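Local coordinates for extracellular solute-binding protein family 1 (PDB 4R2F), which binds the glucose disaccharide laminaribiose and, as an extracellular solute-binding protein, probably delivers it to a sugar importer in the membrane, at residues Leu158-Ser163 / Asp290-Ser295. Sequence-based numbering, arbitrary orientation.
Sequences LWYRKS and DIVVAS
Leu158 O accepts a hydrogen bond from Ala294 N (2.8 Å), the donor lying above the carbonyl plane, at one end of an antiparallel pairing of strands 158-161 and 291-294 in the solute-binding fold. Trp159 swings its indole back over the partner strand, CG anti to its own carbonyl carbon (chi1 -68°), and Val293 CG2 sits over the six-membered ring, 3.4 Å from its centroid, in a CH-pi contact. Tyr160 and Val292 form a hydrogen-bonded pair, Tyr160 N to Val292 O and Val292 N to Tyr160 O, each 2.8 Å; on the face they share with Ala294, Tyr160 CE1 lies 3.6 Å from Val292 CG1. Arg161, the N-cap residue of helix 162-168, lays one guanidinium face over Ile291 CG1, sends NH2 toward crowded, less surely placed Asp290 OD2 in a salt bridge, and NH1 to Asp286. A leucine here would probably deprive Asp290 and Asp286 of this guanidinium. Asp290 also meets the helix's first turn: its backbone O accepts Lys162 N-H (3.0 Å), and OD1 takes Ser163 N-H through its syn lone pair. Strand 273-275 flanks 158-161 on its other edge, helix 280-284 packs on Trp159 and Ile291, and, away from 158-161, Asn365 and Lys368 of helix 364-373 bond Val293 N and O.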
loop_
_atom_site.group_PDB
_atom_site.type_symbol
_atom_site.label_atom_id
_atom_site.label_comp_id
_atom_site.label_asym_id
_atom_site.label_seq_id
_atom_site.Cartn_x
_atom_site.Cartn_y
_atom_site.Cartn_z
ATOM N N LEU A 158 -1.968 7.985 -9.577
ATOM C CA LEU A 158 -2.936 7.885 -10.644
ATOM C C LEU A 158 -2.168 7.666 -11.952
ATOM O O LEU A 158 -1.043 8.169 -12.114
ATOM C CB LEU A 158 -3.781 9.142 -10.697
ATOM C CG LEU A 158 -4.686 9.349 -9.473
ATOM C CD1 LEU A 158 -5.173 10.780 -9.395
ATOM C CD2 LEU A 158 -5.873 8.407 -9.498
ATOM N N TRP A 159 -2.745 6.854 -12.823
ATOM C CA TRP A 159 -2.146 6.481 -14.102
ATOM C C TRP A 159 -3.179 6.669 -15.177
ATOM O O TRP A 159 -4.379 6.619 -14.885
ATOM C CB TRP A 159 -1.717 4.996 -14.107
ATOM C CG TRP A 159 -0.591 4.703 -13.194
ATOM C CD1 TRP A 159 -0.671 4.517 -11.860
ATOM C CD2 TRP A 159 0.803 4.591 -13.536
ATOM N NE1 TRP A 159 0.577 4.296 -11.340
ATOM C CE2 TRP A 159 1.500 4.334 -12.347
ATOM C CE3 TRP A 159 1.519 4.667 -14.734
ATOM C CZ2 TRP A 159 2.888 4.158 -12.308
ATOM C CZ3 TRP A 159 2.894 4.499 -14.698
ATOM C CH2 TRP A 159 3.564 4.236 -13.494
ATOM N N TYR A 160 -2.707 6.828 -16.419
ATOM C CA TYR A 160 -3.585 6.897 -17.568
ATOM C C TYR A 160 -2.947 6.274 -18.778
ATOM O O TYR A 160 -1.726 6.114 -18.853
ATOM C CB TYR A 160 -4.009 8.340 -17.879
ATOM C CG TYR A 160 -2.961 9.250 -18.501
ATOM C CD1 TYR A 160 -1.903 9.758 -17.747
ATOM C CD2 TYR A 160 -3.078 9.680 -19.817
ATOM C CE1 TYR A 160 -0.956 10.615 -18.304
ATOM C CE2 TYR A 160 -2.141 10.544 -20.385
ATOM C CZ TYR A 160 -1.082 11.023 -19.627
ATOM O OH TYR A 160 -0.155 11.874 -20.195
ATOM N N ARG A 161 -3.786 5.915 -19.732
ATOM C CA ARG A 161 -3.306 5.404 -20.993
ATOM C C ARG A 161 -3.576 6.478 -22.049
ATOM O O ARG A 161 -4.722 6.815 -22.346
ATOM C CB ARG A 161 -3.979 4.076 -21.311
ATOM C CG ARG A 161 -3.480 3.409 -22.573
ATOM C CD ARG A 161 -4.188 2.077 -22.802
ATOM N NE ARG A 161 -3.530 0.898 -22.199
ATOM C CZ ARG A 161 -2.456 0.265 -22.694
ATOM N NH1 ARG A 161 -1.968 -0.818 -22.101
ATOM N NH2 ARG A 161 -1.844 0.709 -23.774
ATOM N N LYS A 162 -2.508 7.026 -22.597
ATOM C CA LYS A 162 -2.621 8.142 -23.565
ATOM C C LYS A 162 -3.530 7.840 -24.757
ATOM O O LYS A 162 -4.347 8.671 -25.141
ATOM C CB LYS A 162 -1.260 8.524 -24.106
ATOM C CG LYS A 162 -0.241 8.903 -23.051
ATOM C CD LYS A 162 1.077 9.344 -23.681
ATOM C CE LYS A 162 1.651 8.282 -24.598
ATOM N NZ LYS A 162 3.126 8.337 -24.587
ATOM N N SER A 163 -3.414 6.639 -25.319
ATOM C CA SER A 163 -4.204 6.284 -26.506
ATOM C C SER A 163 -5.696 6.357 -26.225
ATOM O O SER A 163 -6.480 6.706 -27.092
ATOM C CB SER A 163 -3.825 4.888 -27.017
ATOM O OG SER A 163 -3.943 3.905 -25.987
ATOM N N ASP A 290 2.671 3.732 -23.340
ATOM C CA ASP A 290 1.311 4.270 -23.427
ATOM C C ASP A 290 0.725 4.504 -22.031
ATOM O O ASP A 290 -0.089 5.406 -21.855
ATOM C CB ASP A 290 0.406 3.352 -24.253
ATOM C CG ASP A 290 -0.851 4.032 -24.730
ATOM O OD1 ASP A 290 -0.872 5.259 -24.927
ATOM O OD2 ASP A 290 -1.858 3.336 -24.923
ATOM N N ILE A 291 1.170 3.726 -21.044
ATOM C CA ILE A 291 0.684 3.860 -19.660
ATOM C C ILE A 291 1.624 4.767 -18.891
ATOM O O ILE A 291 2.807 4.445 -18.735
ATOM C CB ILE A 291 0.624 2.515 -18.922
ATOM C CG1 ILE A 291 -0.378 1.574 -19.607
ATOM C CG2 ILE A 291 0.237 2.751 -17.467
ATOM C CD1 ILE A 291 -0.269 0.140 -19.127
ATOM N N VAL A 292 1.073 5.870 -18.385
ATOM C CA VAL A 292 1.839 6.989 -17.846
ATOM C C VAL A 292 1.250 7.519 -16.533
ATOM O O VAL A 292 0.027 7.492 -16.316
ATOM C CB VAL A 292 1.864 8.132 -18.903
ATOM C CG1 VAL A 292 2.443 9.419 -18.342
ATOM C CG2 VAL A 292 2.639 7.671 -20.134
ATOM N N VAL A 293 2.119 8.016 -15.663
ATOM C CA VAL A 293 1.652 8.635 -14.387
ATOM C C VAL A 293 0.916 9.931 -14.665
ATOM O O VAL A 293 1.382 10.756 -15.455
ATOM C CB VAL A 293 2.827 8.862 -13.414
ATOM C CG1 VAL A 293 2.396 9.660 -12.185
ATOM C CG2 VAL A 293 3.391 7.520 -12.978
ATOM N N ALA A 294 -0.254 10.078 -14.048
ATOM C CA ALA A 294 -1.045 11.311 -14.145
ATOM C C ALA A 294 -0.776 12.190 -12.920
ATOM O O ALA A 294 -0.419 11.684 -11.856
ATOM C CB ALA A 294 -2.540 10.980 -14.246
ATOM N N SER A 295 -0.975 13.499 -13.054
ATOM C CA SER A 295 -0.786 14.395 -11.902
ATOM C C SER A 295 -1.893 14.189 -10.875
ATOM O O SER A 295 -3.020 13.853 -11.241
ATOM C CB SER A 295 -0.759 15.859 -12.349
ATOM O OG SER A 295 0.406 16.116 -13.138
#